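Local coordinates for protein DNA ligase (Archaeoglobus fulgidus, PDB 3GDE) that probably seals nicks in double-stranded DNA during replication, recombination and repair, using ATP and passing through a lysine-AMP intermediate, at residues A155-R160 with M166-G171. Numbering follows the deposited sequence.
Sequences ARYLTR and MRLGVG
Arg160, near the end of helix 152-162, reaches to Met166 in the loop that follows and shows how a single long side chain can tie a helix to its own exit. Its CB lies 4.0 Å from Met166 SD; CG stands anti to the carbonyl carbon (chi1 -72°), and from there the chain runs extended to NE, bringing CD within 3.4 Å of Met166 O. NE turns to Asp93 in a salt bridge. Beyond CZ, NH1 donates to Met166 O at 3.1 Å, with an N-H...O angle of 152°; the oxygen sits near the guanidinium plane, although the donor is tilted from the carbonyl plane. NH1 also pairs with Glu17. Arg156 NE lies over one face of this guanidinium and Arg167 CD over the other, so the flat group is sandwiched as well as bonded at its edge. Glu17 and Asp93 probably offset the positive charge of Arg160, whose NH2 lies 4.8 Å from Arg167 NE. Replacing Arg160 by an alanine would probably cost the Met166 carbonyl this donor and deprive Glu17 and Asp93 of the salt bridges it makes, leaving the loop less firmly tied to the helix. Alongside these polar contacts, Met166 folds back through bends at chi2 and chi3, setting CE 3.8 Å from Tyr157 CD1. Leu168 CD2 approaches the same ring obliquely, 3.7 Å from CE1, while Tyr157 OH hydrogen-bonds to Glu17. Two apolar contacts from the loop thus meet the ring next to a charged network, and together they fasten the turn between helices 152-162 and 172-182 in the all-helical N-terminal DNA-binding domain characteristic of ATP-dependent DNA ligases of this type.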
loop_
_atom_site.group_PDB
_atom_site.type_symbol
_atom_site.label_atom_id
_atom_site.label_comp_id
_atom_site.label_asym_id
_atom_site.label_seq_id
_atom_site.Cartn_x
_atom_site.Cartn_y
_atom_site.Cartn_z
ATOM N N ALA A 155 -15.869 20.577 -2.253
ATOM C CA ALA A 155 -14.510 21.034 -1.994
ATOM C C ALA A 155 -13.887 20.250 -0.840
ATOM O O ALA A 155 -12.687 19.967 -0.833
ATOM C CB ALA A 155 -14.495 22.537 -1.709
ATOM N N ARG A 156 -14.719 19.908 0.133
ATOM C CA ARG A 156 -14.316 19.080 1.263
ATOM C C ARG A 156 -13.782 17.715 0.844
ATOM O O ARG A 156 -12.657 17.371 1.191
ATOM C CB ARG A 156 -15.491 18.923 2.213
ATOM C CG ARG A 156 -15.263 17.995 3.386
ATOM C CD ARG A 156 -16.152 18.473 4.493
ATOM N NE ARG A 156 -16.890 17.398 5.112
ATOM C CZ ARG A 156 -17.971 17.582 5.855
ATOM N NH1 ARG A 156 -18.436 18.801 6.069
ATOM N NH2 ARG A 156 -18.587 16.539 6.385
ATOM N N TYR A 157 -14.581 16.945 0.099
ATOM C CA TYR A 157 -14.174 15.590 -0.322
ATOM C C TYR A 157 -13.207 15.547 -1.501
ATOM O O TYR A 157 -12.501 14.572 -1.671
ATOM C CB TYR A 157 -15.382 14.674 -0.520
ATOM C CG TYR A 157 -16.093 14.448 0.789
ATOM C CD1 TYR A 157 -15.527 13.639 1.773
ATOM C CD2 TYR A 157 -17.308 15.086 1.069
ATOM C CE1 TYR A 157 -16.155 13.451 2.991
ATOM C CE2 TYR A 157 -17.945 14.910 2.288
ATOM C CZ TYR A 157 -17.362 14.089 3.242
ATOM O OH TYR A 157 -17.972 13.899 4.457
ATOM N N LEU A 158 -13.168 16.602 -2.307
ATOM C CA LEU A 158 -12.133 16.734 -3.336
ATOM C C LEU A 158 -10.776 16.833 -2.660
ATOM O O LEU A 158 -9.804 16.188 -3.070
ATOM C CB LEU A 158 -12.366 17.989 -4.188
ATOM C CG LEU A 158 -12.744 17.913 -5.677
ATOM C CD1 LEU A 158 -13.133 16.525 -6.160
ATOM C CD2 LEU A 158 -13.826 18.947 -6.052
ATOM N N THR A 159 -10.728 17.648 -1.617
ATOM C CA THR A 159 -9.511 17.889 -0.861
ATOM C C THR A 159 -9.084 16.608 -0.140
ATOM O O THR A 159 -7.921 16.208 -0.217
ATOM C CB THR A 159 -9.728 19.056 0.137
ATOM O OG1 THR A 159 -10.054 20.249 -0.596
ATOM C CG2 THR A 159 -8.485 19.312 1.001
ATOM N N ARG A 160 -10.035 15.955 0.526
ATOM C CA ARG A 160 -9.758 14.727 1.271
ATOM C C ARG A 160 -9.336 13.587 0.348
ATOM O O ARG A 160 -8.504 12.758 0.719
ATOM C CB ARG A 160 -10.963 14.323 2.116
ATOM C CG ARG A 160 -11.174 15.238 3.314
ATOM C CD ARG A 160 -12.111 14.626 4.320
ATOM N NE ARG A 160 -12.538 15.576 5.342
ATOM C CZ ARG A 160 -13.524 15.328 6.202
ATOM N NH1 ARG A 160 -14.171 14.174 6.148
ATOM N NH2 ARG A 160 -13.878 16.231 7.103
ATOM N N MET A 166 -10.349 10.074 3.495
ATOM C CA MET A 166 -11.744 10.528 3.391
ATOM C C MET A 166 -12.412 10.734 4.753
ATOM O O MET A 166 -13.369 11.507 4.872
ATOM C CB MET A 166 -12.564 9.529 2.560
ATOM C CG MET A 166 -12.104 9.361 1.121
ATOM S SD MET A 166 -12.039 10.932 0.239
ATOM C CE MET A 166 -13.701 11.117 -0.377
ATOM N N ARG A 167 -11.906 10.017 5.757
ATOM C CA ARG A 167 -12.346 10.104 7.168
ATOM C C ARG A 167 -13.787 9.664 7.380
ATOM O O ARG A 167 -14.519 10.270 8.152
ATOM C CB ARG A 167 -12.092 11.505 7.752
ATOM C CG ARG A 167 -10.619 11.910 7.741
ATOM C CD ARG A 167 -10.418 13.341 8.245
ATOM N NE ARG A 167 -10.818 13.505 9.640
ATOM C CZ ARG A 167 -9.978 13.745 10.648
ATOM N NH1 ARG A 167 -8.672 13.852 10.425
ATOM N NH2 ARG A 167 -10.449 13.877 11.888
ATOM N N LEU A 168 -14.169 8.585 6.697
ATOM C CA LEU A 168 -15.545 8.086 6.696
ATOM C C LEU A 168 -15.667 6.804 7.495
ATOM O O LEU A 168 -16.775 6.304 7.715
ATOM C CB LEU A 168 -16.015 7.817 5.256
ATOM C CG LEU A 168 -15.814 8.928 4.214
ATOM C CD1 LEU A 168 -16.107 8.421 2.798
ATOM C CD2 LEU A 168 -16.659 10.150 4.559
ATOM N N GLY A 169 -14.529 6.259 7.916
ATOM C CA GLY A 169 -14.517 4.970 8.592
ATOM C C GLY A 169 -14.779 3.812 7.636
ATOM O O GLY A 169 -15.266 2.756 8.051
ATOM N N VAL A 170 -14.427 4.001 6.365
ATOM C CA VAL A 170 -14.659 3.001 5.325
ATOM C C VAL A 170 -13.322 2.509 4.777
ATOM O O VAL A 170 -12.521 3.283 4.252
ATOM C CB VAL A 170 -15.533 3.568 4.169
ATOM C CG1 VAL A 170 -15.671 2.563 3.035
ATOM C CG2 VAL A 170 -16.899 4.014 4.684
ATOM N N GLY A 171 -13.073 1.218 4.939
ATOM C CA GLY A 171 -11.869 0.615 4.400
ATOM C C GLY A 171 -12.186 -0.406 3.328
ATOM O O GLY A 171 -13.303 -0.453 2.785
#